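Local structure of glucose-resistance amylase regulator (Weissella paramesenteroides ATCC 33313, 4RK6) at residues G14-L19 with V70-L75; H54-F59 with P78-D83; G125-A130 with Y160-L165. The protein binds D-glucose in the cleft of a periplasmic-binding-protein-like core and, as a LacI-family member, probably regulates transcription by binding operator DNA. All blocks are in the same frame, centred on the assembly; numbering follows the deposited sequence. Where two conformers were deposited one is given.

Contact 1: G14-L19 with V70-L75; sequences GVVVPL and VFMLSL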
ATOM      1  N   GLY A  14      17.436  12.357  -2.100  1.00 24.87           N
ATOM      2  CA  GLY A  14      16.196  12.153  -2.839  1.00 27.20           C
ATOM      3  C   GLY A  14      15.957  10.694  -3.105  1.00 23.76           C
ATOM      4  O   GLY A  14      16.896   9.899  -3.180  1.00 24.71           O
ATOM      5  N   VAL A  15      14.696  10.317  -3.242  1.00 23.03           N
ATOM      6  CA  VAL A  15      14.342   8.946  -3.604  1.00 24.03           C
ATOM      7  C   VAL A  15      13.355   9.051  -4.740  1.00 27.76           C
ATOM      8  O   VAL A  15      12.429   9.841  -4.660  1.00 28.45           O
ATOM      9  CB  VAL A  15      13.687   8.175  -2.447  1.00 32.29           C
ATOM     10  CG1 VAL A  15      13.488   6.708  -2.811  1.00 29.54           C
ATOM     11  CG2 VAL A  15      14.520   8.294  -1.195  1.00 57.83           C
ATOM     12  N   VAL A  16      13.591   8.284  -5.793  1.00 24.44           N
ATOM     13  CA  VAL A  16      12.744   8.312  -6.984  1.00 27.71           C
ATOM     14  C   VAL A  16      11.974   7.003  -6.978  1.00 23.48           C
ATOM     15  O   VAL A  16      12.546   5.918  -7.030  1.00 28.48           O
ATOM     16  CB  VAL A  16      13.559   8.491  -8.289  1.00 29.84           C
ATOM     17  CG1 VAL A  16      12.644   8.476  -9.515  1.00 29.75           C
ATOM     18  CG2 VAL A  16      14.327   9.795  -8.272  1.00 27.68           C
ATOM     19  N   VAL A  17      10.652   7.133  -6.894  1.00 29.05           N
ATOM     20  CA  VAL A  17       9.724   6.005  -6.813  1.00 25.63           C
ATOM     21  C   VAL A  17       8.864   5.973  -8.088  1.00 28.11           C
ATOM     22  O   VAL A  17       8.389   7.013  -8.536  1.00 32.26           O
ATOM     23  CB  VAL A  17       8.791   6.166  -5.598  1.00 30.94           C
ATOM     24  CG1 VAL A  17       7.884   4.955  -5.419  1.00 48.04           C
ATOM     25  CG2 VAL A  17       9.615   6.415  -4.335  1.00 36.82           C
ATOM     26  N   PRO A  18       8.690   4.795  -8.681  1.00 30.53           N
ATOM     27  CA  PRO A  18       7.780   4.729  -9.839  1.00 46.44           C
ATOM     28  C   PRO A  18       6.325   5.000  -9.447  1.00 48.86           C
ATOM     29  O   PRO A  18       5.903   4.658  -8.337  1.00 40.60           O
ATOM     30  CB  PRO A  18       7.942   3.293 -10.351  1.00 45.63           C
ATOM     31  CG  PRO A  18       8.523   2.515  -9.228  1.00 55.40           C
ATOM     32  CD  PRO A  18       9.195   3.469  -8.279  1.00 33.17           C
ATOM     33  N   LEU A  19       5.564   5.632 -10.337  1.00 48.56           N
ATOM     34  CA  LEU A  19       4.136   5.850 -10.072  1.00 53.45           C
ATOM     35  C   LEU A  19       3.413   4.525  -9.806  1.00 56.79           C
ATOM     36  O   LEU A  19       2.568   4.437  -8.913  1.00 50.64           O
ATOM     37  CB  LEU A  19       3.452   6.593 -11.223  1.00 54.96           C
ATOM     38  CG  LEU A  19       3.175   8.092 -11.043  1.00 58.24           C
ATOM     39  CD1 LEU A  19       2.246   8.538 -12.160  1.00105.51           C
ATOM     40  CD2 LEU A  19       2.573   8.433  -9.682  1.00 56.37           C
ATOM     41  N   VAL A  70      20.807  10.357  -4.683  1.00 20.64           N
ATOM     42  CA  VAL A  70      19.503   9.993  -5.207  1.00 23.17           C
ATOM     43  C   VAL A  70      19.448   8.500  -5.200  1.00 24.85           C
ATOM     44  O   VAL A  70      20.321   7.846  -5.744  1.00 25.35           O
ATOM     45  CB  VAL A  70      19.285  10.510  -6.641  1.00 21.24           C
ATOM     46  CG1 VAL A  70      17.968   9.983  -7.206  1.00 25.60           C
ATOM     47  CG2 VAL A  70      19.323  12.028  -6.654  1.00 23.31           C
ATOM     48  N   PHE A  71      18.414   7.966  -4.569  1.00 19.56           N
ATOM     49  CA  PHE A  71      18.180   6.562  -4.494  1.00 21.04           C
ATOM     50  C   PHE A  71      17.126   6.192  -5.508  1.00 25.98           C
ATOM     51  O   PHE A  71      16.048   6.769  -5.506  1.00 26.47           O
ATOM     52  CB  PHE A  71      17.757   6.184  -3.083  1.00 25.65           C
ATOM     53  CG  PHE A  71      18.843   6.452  -2.083  1.00 22.26           C
ATOM     54  CD1 PHE A  71      19.960   5.626  -2.043  1.00 26.51           C
ATOM     55  CD2 PHE A  71      18.823   7.577  -1.291  1.00 26.70           C
ATOM     56  CE1 PHE A  71      21.004   5.888  -1.173  1.00 26.02           C
ATOM     57  CE2 PHE A  71      19.859   7.839  -0.415  1.00 26.46           C
ATOM     58  CZ  PHE A  71      20.953   6.996  -0.361  1.00 26.37           C
HETATM   59  N   MSE A  72      17.452   5.231  -6.366  1.00 23.66           N
HETATM   60  CA  MSE A  72      16.551   4.785  -7.435  0.50 19.61           C
HETATM   61  C   MSE A  72      15.952   3.444  -7.101  1.00 26.23           C
HETATM   62  O   MSE A  72      16.678   2.501  -6.831  1.00 26.97           O
HETATM   63  CB  MSE A  72      17.370   4.637  -8.716  0.50 23.54           C
HETATM   64  CG  MSE A  72      18.162   5.900  -8.995  0.50 24.11           C
HETATM   65 SE   MSE A  72      16.950   7.296  -9.680  0.50 22.48          SE
HETATM   66  CE  MSE A  72      18.332   8.573 -10.246  0.50 26.06           C
ATOM     67  N   LEU A  73      14.620   3.333  -7.138  1.00 29.04           N
ATOM     68  CA  LEU A  73      13.940   2.058  -6.854  1.00 33.10           C
ATOM     69  C   LEU A  73      13.467   1.340  -8.120  1.00 56.60           C
ATOM     70  O   LEU A  73      13.320   0.124  -8.111  1.00 57.12           O
ATOM     71  CB  LEU A  73      12.725   2.284  -5.965  1.00 35.41           C
ATOM     72  CG  LEU A  73      12.841   3.134  -4.707  1.00 50.68           C
ATOM     73  CD1 LEU A  73      11.759   2.717  -3.721  1.00 45.81           C
ATOM     74  CD2 LEU A  73      14.207   3.037  -4.055  1.00 40.40           C
ATOM     75  N   SER A  74      13.218   2.103  -9.185  1.00 65.60           N
ATOM     76  CA  SER A  74      12.674   1.561 -10.432  0.50 81.80           C
ATOM     77  C   SER A  74      13.737   0.785 -11.201  1.00 87.92           C
ATOM     78  O   SER A  74      14.934   0.873 -10.899  1.00 63.74           O
ATOM     79  CB  SER A  74      12.126   2.686 -11.328  0.50 91.16           C
ATOM     80  OG  SER A  74      11.275   3.579 -10.627  0.50 64.78           O
ATOM     81  N   LEU A  75      13.294   0.016 -12.192  1.00 74.09           N
ATOM     82  CA  LEU A  75      14.208  -0.621 -13.134  1.00 68.23           C
ATOM     83  C   LEU A  75      14.240   0.214 -14.427  1.00 53.24           C
ATOM     84  O   LEU A  75      15.025  -0.069 -15.331  1.00 61.54           O
ATOM     85  CB  LEU A  75      13.782  -2.065 -13.415  1.00 75.00           C
TER
HETATM   86  O   HOH W   1      13.079   4.574  -9.019  1.00 47.65           O
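Strand segments 14-18 and 70-72 run parallel, their axes 4.5 Å apart at the closest point and 23° apart in direction. Phe71 bonds twice to the strand beside it: Phe71 N donates to Gly14 O (2.8 Å), while Phe71 O receives Val16 N (2.9 Å). Beyond Met72 the strands splay, and the next bond, from Leu73 N to Val16 O, is weak. On one face of the sheet Val16 sends CG2 against Val70 CG1 (3.8 Å) and lies side by side with Met72, a selenomethionine whose SE, in one of its two conformers, lies against Val16 CB and CG2. On the other, Val15 CG1, anti to the backbone N (chi1 -173°), meets Leu73 CD2 at 3.9 Å; helix 24-39 covers this side with Leu32 and Ala25. A water modelled between Val16 O and the poorly ordered Ser74 appears to bridge them, at distances too short to trust. Apolar side chains on both faces thus flank a ladder with two good backbone bonds, which weakens at the C-terminal ends of the strands, where the Leu73 side chain is about 7 Å from the bound glucose.

Contact 2: H54-F59 with P78-D83; sequences HQYQVF and PSWMID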
ATOM      1  N   HIS A  54       8.276  14.760 -18.346  1.00 35.06           N
ATOM      2  CA  HIS A  54       8.007  14.862 -16.911  1.00 44.66           C
ATOM      3  C   HIS A  54       9.235  14.400 -16.138  1.00 75.85           C
ATOM      4  O   HIS A  54       9.562  14.958 -15.095  1.00 37.25           O
ATOM      5  CB  HIS A  54       6.810  14.009 -16.518  1.00 46.35           C
ATOM      6  CG  HIS A  54       5.535  14.412 -17.193  1.00 50.09           C
ATOM      7  ND1 HIS A  54       4.494  13.533 -17.408  1.00 62.16           N
ATOM      8  CD2 HIS A  54       5.143  15.597 -17.721  1.00 56.76           C
ATOM      9  CE1 HIS A  54       3.512  14.161 -18.032  1.00 53.90           C
ATOM     10  NE2 HIS A  54       3.881  15.414 -18.235  1.00 66.20           N
ATOM     11  N   GLN A  55       9.912  13.381 -16.666  1.00 43.99           N
ATOM     12  CA  GLN A  55      11.140  12.879 -16.055  1.00 38.61           C
ATOM     13  C   GLN A  55      12.183  13.979 -15.944  1.00 32.87           C
ATOM     14  O   GLN A  55      12.854  14.119 -14.911  1.00 35.59           O
ATOM     15  CB  GLN A  55      11.673  11.677 -16.836  1.00 39.73           C
ATOM     16  CG  GLN A  55      10.789  10.440 -16.743  1.00 31.71           C
ATOM     17  CD  GLN A  55      11.274   9.303 -17.622  1.00 32.74           C
ATOM     18  OE1 GLN A  55      12.140   9.501 -18.482  1.00 39.39           O
ATOM     19  NE2 GLN A  55      10.713   8.107 -17.424  1.00 40.35           N
ATOM     20  N   TYR A  56      12.312  14.798 -16.982  1.00 31.16           N
ATOM     21  CA  TYR A  56      13.291  15.869 -16.950  1.00 29.03           C
ATOM     22  C   TYR A  56      12.959  16.923 -15.879  1.00 31.21           C
ATOM     23  O   TYR A  56      13.857  17.447 -15.244  1.00 37.81           O
ATOM     24  CB  TYR A  56      13.504  16.513 -18.331  1.00 37.82           C
ATOM     25  CG  TYR A  56      14.674  17.473 -18.312  1.00 41.56           C
ATOM     26  CD1 TYR A  56      15.985  17.003 -18.272  1.00 61.00           C
ATOM     27  CD2 TYR A  56      14.471  18.854 -18.284  1.00 45.09           C
ATOM     28  CE1 TYR A  56      17.060  17.876 -18.228  1.00 51.33           C
ATOM     29  CE2 TYR A  56      15.541  19.733 -18.240  1.00 59.50           C
ATOM     30  CZ  TYR A  56      16.831  19.240 -18.211  1.00 49.09           C
ATOM     31  OH  TYR A  56      17.895  20.111 -18.168  1.00 65.87           O
ATOM     32  N   GLN A  57      11.671  17.209 -15.679  1.00 51.05           N
ATOM     33  CA  GLN A  57      11.234  18.134 -14.613  1.00 45.00           C
ATOM     34  C   GLN A  57      11.612  17.605 -13.233  1.00 40.82           C
ATOM     35  O   GLN A  57      12.117  18.358 -12.398  1.00 58.35           O
ATOM     36  CB  GLN A  57       9.715  18.397 -14.672  1.00 69.36           C
ATOM     37  CG  GLN A  57       9.216  19.039 -15.963  1.00 96.76           C
ATOM     38  CD  GLN A  57       9.974  20.304 -16.334  1.00131.97           C
ATOM     39  OE1 GLN A  57      10.140  21.201 -15.509  1.00 91.77           O
ATOM     40  NE2 GLN A  57      10.438  20.381 -17.579  1.00 78.19           N
ATOM     41  N   VAL A  58      11.373  16.314 -13.008  1.00 37.91           N
ATOM     42  CA  VAL A  58      11.789  15.639 -11.776  1.00 53.65           C
ATOM     43  C   VAL A  58      13.283  15.812 -11.551  1.00 59.49           C
ATOM     44  O   VAL A  58      13.721  16.102 -10.443  1.00 45.57           O
ATOM     45  CB  VAL A  58      11.457  14.130 -11.811  1.00 48.01           C
ATOM     46  CG1 VAL A  58      12.130  13.380 -10.660  1.00 64.85           C
ATOM     47  CG2 VAL A  58       9.957  13.915 -11.767  1.00 63.66           C
ATOM     48  N   PHE A  59      14.070  15.627 -12.603  1.00 43.16           N
ATOM     49  CA  PHE A  59      15.496  15.815 -12.493  1.00 32.45           C
ATOM     50  C   PHE A  59      15.832  17.255 -12.101  1.00 38.06           C
ATOM     51  O   PHE A  59      16.669  17.484 -11.229  1.00 36.51           O
ATOM     52  CB  PHE A  59      16.214  15.442 -13.802  1.00 39.61           C
ATOM     53  CG  PHE A  59      17.582  16.011 -13.894  1.00 34.55           C
ATOM     54  CD1 PHE A  59      18.627  15.431 -13.198  1.00 30.47           C
ATOM     55  CD2 PHE A  59      17.842  17.137 -14.669  1.00 34.28           C
ATOM     56  CE1 PHE A  59      19.896  15.971 -13.258  1.00 32.63           C
ATOM     57  CE2 PHE A  59      19.112  17.683 -14.726  1.00 40.03           C
ATOM     58  CZ  PHE A  59      20.144  17.096 -14.021  1.00 37.00           C
ATOM     59  N   PRO A  78      15.867   6.462 -17.012  1.00 27.10           N
ATOM     60  CA  PRO A  78      16.657   6.721 -18.218  1.00 32.36           C
ATOM     61  C   PRO A  78      18.141   6.934 -17.917  1.00 25.96           C
ATOM     62  O   PRO A  78      18.502   7.559 -16.918  1.00 25.94           O
ATOM     63  CB  PRO A  78      16.042   8.003 -18.775  1.00 30.95           C
ATOM     64  CG  PRO A  78      15.381   8.647 -17.611  1.00 41.43           C
ATOM     65  CD  PRO A  78      14.841   7.499 -16.822  1.00 30.74           C
ATOM     66  N   SER A  79      19.001   6.425 -18.794  1.00 26.57           N
ATOM     67  CA  SER A  79      20.442   6.586 -18.615  1.00 23.88           C
ATOM     68  C   SER A  79      20.879   8.028 -18.460  1.00 23.17           C
ATOM     69  O   SER A  79      21.804   8.306 -17.694  1.00 25.35           O
ATOM     70  CB  SER A  79      21.189   5.925 -19.783  1.00 26.42           C
ATOM     71  OG  SER A  79      20.874   4.538 -19.825  1.00 26.10           O
ATOM     72  N   TRP A  80      20.241   8.952 -19.192  1.00 21.72           N
ATOM     73  CA  TRP A  80      20.620  10.353 -19.140  1.00 23.98           C
ATOM     74  C   TRP A  80      20.428  10.948 -17.736  1.00 24.29           C
ATOM     75  O   TRP A  80      21.156  11.848 -17.372  1.00 23.76           O
ATOM     76  CB  TRP A  80      19.899  11.221 -20.208  1.00 29.33           C
ATOM     77  CG  TRP A  80      18.385  11.222 -20.145  1.00 30.19           C
ATOM     78  CD1 TRP A  80      17.529  10.538 -20.964  1.00 29.86           C
ATOM     79  CD2 TRP A  80      17.560  11.960 -19.228  1.00 30.65           C
ATOM     80  NE1 TRP A  80      16.223  10.790 -20.606  1.00 31.30           N
ATOM     81  CE2 TRP A  80      16.213  11.658 -19.544  1.00 29.40           C
ATOM     82  CE3 TRP A  80      17.829  12.847 -18.176  1.00 31.73           C
ATOM     83  CZ2 TRP A  80      15.134  12.208 -18.836  1.00 33.93           C
ATOM     84  CZ3 TRP A  80      16.756  13.389 -17.464  1.00 32.76           C
ATOM     85  CH2 TRP A  80      15.427  13.056 -17.796  1.00 26.96           C
HETATM   86  N   MSE A  81      19.457  10.452 -16.973  1.00 28.24           N
HETATM   87  CA  MSE A  81      19.220  10.955 -15.604  1.00 26.53           C
HETATM   88  C   MSE A  81      20.344  10.531 -14.687  1.00 22.21           C
HETATM   89  O   MSE A  81      20.833  11.325 -13.912  1.00 26.44           O
HETATM   90  CB  MSE A  81      17.869  10.464 -15.014  1.00 28.42           C
HETATM   91  CG  MSE A  81      17.551  11.178 -13.695  1.00 37.11           C
HETATM   92 SE   MSE A  81      15.838  10.443 -13.043  1.00 39.30          SE
HETATM   93  CE  MSE A  81      14.770  11.226 -14.483  1.00 36.06           C
ATOM     94  N   ILE A  82      20.755   9.270 -14.796  1.00 27.76           N
ATOM     95  CA  ILE A  82      21.857   8.740 -13.996  1.00 24.38           C
ATOM     96  C   ILE A  82      23.115   9.519 -14.351  1.00 25.29           C
ATOM     97  O   ILE A  82      23.777  10.073 -13.476  1.00 23.73           O
ATOM     98  CB  ILE A  82      22.064   7.231 -14.235  1.00 29.49           C
ATOM     99  CG1 ILE A  82      20.870   6.435 -13.704  1.00 32.78           C
ATOM    100  CG2 ILE A  82      23.356   6.752 -13.569  1.00 26.57           C
ATOM    101  CD1 ILE A  82      20.796   5.015 -14.228  1.00 31.22           C
ATOM    102  N   ASP A  83      23.424   9.604 -15.644  1.00 24.25           N
ATOM    103  CA  ASP A  83      24.570  10.391 -16.090  1.00 24.29           C
ATOM    104  C   ASP A  83      24.530  11.853 -15.642  1.00 22.62           C
ATOM    105  O   ASP A  83      25.506  12.337 -15.105  1.00 24.03           O
ATOM    106  CB  ASP A  83      24.749  10.331 -17.613  1.00 22.88           C
ATOM    107  CG  ASP A  83      25.313   9.003 -18.083  1.00 29.41           C
ATOM    108  OD1 ASP A  83      26.400   8.604 -17.590  1.00 30.92           O
ATOM    109  OD2 ASP A  83      24.668   8.364 -18.960  1.00 29.67           O
TER
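Trp80 reaches across to helix 52-64 with the far rim of its six-membered ring, where CH2 lies 3.6 Å from Tyr56 CA and the backbone carbon of Gln55 meets the ring edge in its plane. A chi1 of 59° sets CG between the backbone N and the carbonyl carbon, and from there the indole extends toward the other helix. Pro78 CG and Met81 CB lie over one and the same face of the ring, both offset toward its rim. Deeper in, Met81, a selenomethionine, runs out with CG anti to the backbone N and bends at its last torsion, which brings CE to 3.5 Å from Gln55 O and against Gln55 CB; Leu48 of strand 42-48 lies beneath. Phe59 closes this inner side more loosely, its CD1 4.4 Å from Met81 CG. Helix segments 54-59 and 79-83, nearly parallel at 12° with axes 10.8 Å apart at closest, belong to helices that flank strand 69-72 in the chain, in the alternating strand-helix order of the Rossmann-like periplasmic-binding-protein fold. No hydrogen bond links the two segments. At the partly exposed side, by contrast, the rings of Tyr56 and Trp80 meet obliquely and without stacking, with planes at 50° and centroids 5.9 Å apart, through Tyr56 CD1 and Trp80 CZ3. At the N-terminal end Gln55 OE1 rests 3.5 Å from Pro78 CG, while its NE2 donates to the backbone oxygen of Asp49. The indole NE1 is bonded to Glu52, in the first turn of helix 52-64.

Contact 3: G125-A130 with Y160-L165; sequences GHKNIA and YENIFL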
ATOM      1  N   GLY A 125       8.016 -32.182  -4.099  1.00 26.10           N
ATOM      2  CA  GLY A 125       7.499 -33.146  -5.080  1.00 24.82           C
ATOM      3  C   GLY A 125       6.904 -32.567  -6.348  1.00 27.53           C
ATOM      4  O   GLY A 125       6.298 -33.304  -7.157  1.00 24.48           O
ATOM      5  N   HIS A 126       7.051 -31.255  -6.531  1.00 23.37           N
ATOM      6  CA  HIS A 126       6.563 -30.579  -7.723  1.00 22.93           C
ATOM      7  C   HIS A 126       7.600 -30.667  -8.835  1.00 24.52           C
ATOM      8  O   HIS A 126       8.801 -30.612  -8.575  1.00 29.84           O
ATOM      9  CB  HIS A 126       6.235 -29.123  -7.417  1.00 23.62           C
ATOM     10  CG  HIS A 126       5.150 -28.981  -6.402  1.00 23.15           C
ATOM     11  ND1 HIS A 126       3.822 -28.885  -6.753  1.00 24.26           N
ATOM     12  CD2 HIS A 126       5.186 -28.989  -5.050  1.00 23.81           C
ATOM     13  CE1 HIS A 126       3.083 -28.852  -5.657  1.00 20.15           C
ATOM     14  NE2 HIS A 126       3.890 -28.884  -4.610  1.00 22.42           N
ATOM     15  N   LYS A 127       7.098 -30.842 -10.054  1.00 24.25           N
ATOM     16  CA  LYS A 127       7.915 -30.890 -11.274  1.00 22.01           C
ATOM     17  C   LYS A 127       7.435 -29.906 -12.329  1.00 24.98           C
ATOM     18  O   LYS A 127       8.232 -29.223 -12.974  1.00 26.82           O
ATOM     19  CB  LYS A 127       7.899 -32.311 -11.857  1.00 29.05           C
ATOM     20  CG  LYS A 127       8.988 -33.220 -11.288  1.00 93.66           C
ATOM     21  CD  LYS A 127       8.923 -34.659 -11.795  1.00 87.55           C
ATOM     22  CE  LYS A 127       9.293 -34.792 -13.269  1.00102.57           C
ATOM     23  NZ  LYS A 127       8.105 -34.808 -14.171  1.00115.95           N
ATOM     24  N   ASN A 128       6.120 -29.839 -12.513  1.00 22.54           N
ATOM     25  CA  ASN A 128       5.535 -28.889 -13.435  1.00 20.19           C
ATOM     26  C   ASN A 128       5.180 -27.596 -12.717  1.00 22.34           C
ATOM     27  O   ASN A 128       4.286 -27.593 -11.876  1.00 22.39           O
ATOM     28  CB  ASN A 128       4.312 -29.513 -14.081  1.00 25.00           C
ATOM     29  CG  ASN A 128       4.697 -30.693 -14.952  1.00 31.30           C
ATOM     30  OD1 ASN A 128       5.638 -30.596 -15.744  1.00 28.05           O
ATOM     31  ND2 ASN A 128       4.013 -31.792 -14.793  1.00 30.20           N
ATOM     32  N   ILE A 129       5.909 -26.529 -13.032  1.00 23.26           N
ATOM     33  CA  ILE A 129       5.882 -25.286 -12.228  1.00 23.76           C
ATOM     34  C   ILE A 129       5.747 -24.069 -13.118  1.00 26.63           C
ATOM     35  O   ILE A 129       6.403 -23.969 -14.151  1.00 25.74           O
ATOM     36  CB  ILE A 129       7.132 -25.151 -11.328  1.00 20.59           C
ATOM     37  CG1 ILE A 129       7.290 -26.383 -10.443  1.00 22.41           C
ATOM     38  CG2 ILE A 129       7.043 -23.910 -10.444  1.00 20.93           C
ATOM     39  CD1 ILE A 129       8.504 -26.402  -9.551  1.00 23.97           C
ATOM     40  N   ALA A 130       4.869 -23.150 -12.735  1.00 21.77           N
ATOM     41  CA  ALA A 130       4.681 -21.909 -13.463  1.00 20.19           C
ATOM     42  C   ALA A 130       5.316 -20.716 -12.722  1.00 25.68           C
ATOM     43  O   ALA A 130       5.308 -20.673 -11.492  1.00 22.78           O
ATOM     44  CB  ALA A 130       3.215 -21.648 -13.697  1.00 23.78           C
ATOM     45  N   TYR A 160      11.988 -27.984 -20.671  1.00 33.17           N
ATOM     46  CA  TYR A 160      11.066 -26.949 -21.133  1.00 35.03           C
ATOM     47  C   TYR A 160       9.593 -27.336 -20.995  1.00 38.42           C
ATOM     48  O   TYR A 160       8.760 -26.462 -20.755  1.00 32.96           O
ATOM     49  CB  TYR A 160      11.379 -26.533 -22.578  1.00 47.60           C
ATOM     50  CG  TYR A 160      12.797 -26.032 -22.750  1.00 81.21           C
ATOM     51  CD1 TYR A 160      13.259 -24.920 -22.036  1.00 50.68           C
ATOM     52  CD2 TYR A 160      13.686 -26.679 -23.611  1.00125.92           C
ATOM     53  CE1 TYR A 160      14.561 -24.462 -22.188  1.00 66.58           C
ATOM     54  CE2 TYR A 160      14.986 -26.232 -23.770  1.00131.51           C
ATOM     55  CZ  TYR A 160      15.421 -25.127 -23.059  1.00 69.82           C
ATOM     56  OH  TYR A 160      16.715 -24.691 -23.227  1.00 82.02           O
ATOM     57  N   GLU A 161       9.277 -28.629 -21.130  1.00 30.40           N
ATOM     58  CA  GLU A 161       7.902 -29.111 -20.937  1.00 35.40           C
ATOM     59  C   GLU A 161       7.398 -28.999 -19.479  1.00 27.39           C
ATOM     60  O   GLU A 161       6.210 -29.100 -19.233  1.00 28.33           O
ATOM     61  CB  GLU A 161       7.753 -30.566 -21.400  1.00 39.29           C
ATOM     62  CG  GLU A 161       8.377 -31.596 -20.467  1.00 41.54           C
ATOM     63  CD  GLU A 161       8.448 -32.987 -21.075  1.00 90.91           C
ATOM     64  OE1 GLU A 161       7.490 -33.398 -21.764  1.00 76.35           O
ATOM     65  OE2 GLU A 161       9.464 -33.675 -20.851  1.00 68.58           O
ATOM     66  N   ASN A 162       8.309 -28.822 -18.536  1.00 29.00           N
ATOM     67  CA  ASN A 162       7.950 -28.622 -17.117  1.00 34.70           C
ATOM     68  C   ASN A 162       7.817 -27.150 -16.719  1.00 26.73           C
ATOM     69  O   ASN A 162       7.465 -26.846 -15.576  1.00 26.60           O
ATOM     70  CB  ASN A 162       9.038 -29.217 -16.242  1.00 27.05           C
ATOM     71  CG  ASN A 162       9.293 -30.676 -16.531  1.00 34.25           C
ATOM     72  OD1 ASN A 162      10.426 -31.072 -16.811  1.00 32.23           O
ATOM     73  ND2 ASN A 162       8.251 -31.482 -16.448  1.00 29.26           N
ATOM     74  N   ILE A 163       8.166 -26.257 -17.638  1.00 25.77           N
ATOM     75  CA  ILE A 163       8.350 -24.830 -17.354  1.00 27.13           C
ATOM     76  C   ILE A 163       7.203 -24.053 -17.975  1.00 32.23           C
ATOM     77  O   ILE A 163       6.985 -24.134 -19.183  1.00 27.87           O
ATOM     78  CB  ILE A 163       9.702 -24.334 -17.926  1.00 24.16           C
ATOM     79  CG1 ILE A 163      10.854 -24.973 -17.144  1.00 28.57           C
ATOM     80  CG2 ILE A 163       9.770 -22.812 -17.900  1.00 27.97           C
ATOM     81  CD1 ILE A 163      12.201 -24.792 -17.795  1.00 30.89           C
ATOM     82  N   PHE A 164       6.452 -23.321 -17.150  1.00 23.93           N
ATOM     83  CA  PHE A 164       5.313 -22.524 -17.631  1.00 22.70           C
ATOM     84  C   PHE A 164       5.453 -21.073 -17.204  1.00 23.06           C
ATOM     85  O   PHE A 164       5.975 -20.799 -16.149  1.00 26.03           O
ATOM     86  CB  PHE A 164       3.997 -23.110 -17.106  1.00 22.53           C
ATOM     87  CG  PHE A 164       3.775 -24.533 -17.507  1.00 25.72           C
ATOM     88  CD1 PHE A 164       4.400 -25.567 -16.809  1.00 24.04           C
ATOM     89  CD2 PHE A 164       2.980 -24.841 -18.596  1.00 27.09           C
ATOM     90  CE1 PHE A 164       4.210 -26.890 -17.184  1.00 28.35           C
ATOM     91  CE2 PHE A 164       2.789 -26.158 -18.974  1.00 25.33           C
ATOM     92  CZ  PHE A 164       3.408 -27.174 -18.276  1.00 28.53           C
ATOM     93  N   LEU A 165       5.008 -20.152 -18.053  1.00 21.35           N
ATOM     94  CA  LEU A 165       5.139 -18.726 -17.815  1.00 23.47           C
ATOM     95  C   LEU A 165       3.816 -18.024 -18.056  1.00 34.92           C
ATOM     96  O   LEU A 165       3.098 -18.377 -18.982  1.00 31.69           O
ATOM     97  CB  LEU A 165       6.153 -18.111 -18.775  1.00 29.45           C
ATOM     98  CG  LEU A 165       7.563 -18.672 -18.741  1.00 26.21           C
ATOM     99  CD1 LEU A 165       8.388 -18.133 -19.899  1.00 35.95           C
ATOM    100  CD2 LEU A 165       8.233 -18.357 -17.415  1.00 27.14           C
TER
HETATM  101  O   HOH W   2       8.056 -34.258 -17.289  1.00 47.41           O
HETATM  102  O   HOH W   3       4.661 -31.313 -18.398  1.00 35.61           O
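Asn162 ND2 donates to Asn128 OD1 in a short, almost straight bond (2.8 Å, 174° at the hydrogen). The acceptor lies in the amide plane of Asn162, but the donor stands 30° off the carbonyl plane of Asn128, and the two amides are turned 31° against each other. Each amide carbon lies anti to the carbonyl carbon of its own residue, and the two side chains cross at an angle. Asn162 OD1 accepts from Ala159 N just before the segment, so the amide is held at both ends and its rotation is fixed. Two waters extend this polar edge: water 3 donates to Asn128 OD1 and Glu161 O, and water 2 accepts from Asn162 ND2 and from the exposed Lys127 NZ. Asn128 OD1 therefore receives two hydrogen bonds.

From here the parallel pairing begins. Ile129 N donates to Asn162 O (3.0 Å), and Ile129 O in turn accepts Phe164 N at 3.1 Å. The same Ile129 O lies at the edge of the Phe164 ring, in its plane, 3.7 Å from CD1. Further along that ring CE1 comes within 4.1 Å of Asn128 CB, and at its base Phe164 CB packs on Ala130 CB at 3.8 Å.

Strand 129-132, helix 144-155 and strand 163-166 form a beta-alpha-beta unit. Met153 of the helix covers Ile129 and Ile163 on one face, while Tyr183 and Pro189 flank Phe164 on the other. Strand 163-166 is the outermost strand of the sheet within this chain; on the other side of strand 129-132, strand 192-195 hydrogen-bonds to Ala130.

From the N terminus, strand 12-18 opens contact 1, which closes when strand 69-72 pairs beside it after a loop of 50 residues. Contact 2 crosses it: segment 54-59 lies inside that loop, whereas its partner 78-83 comes after strand 69-72. Their centres are 11 Å apart, and in one conformer of Met72 they touch where Met72 CE meets Met81 SE at 4.2 Å, tying the helical layer to the sheet. Contact 3 follows in series, closing the shorter excursion through helix 144-155. Its centre is about 34 Å from that of contact 1, on the opposite side of the chain's centre, so that contacts 1 and 3 lie in the two lobes on either side of the glucose site.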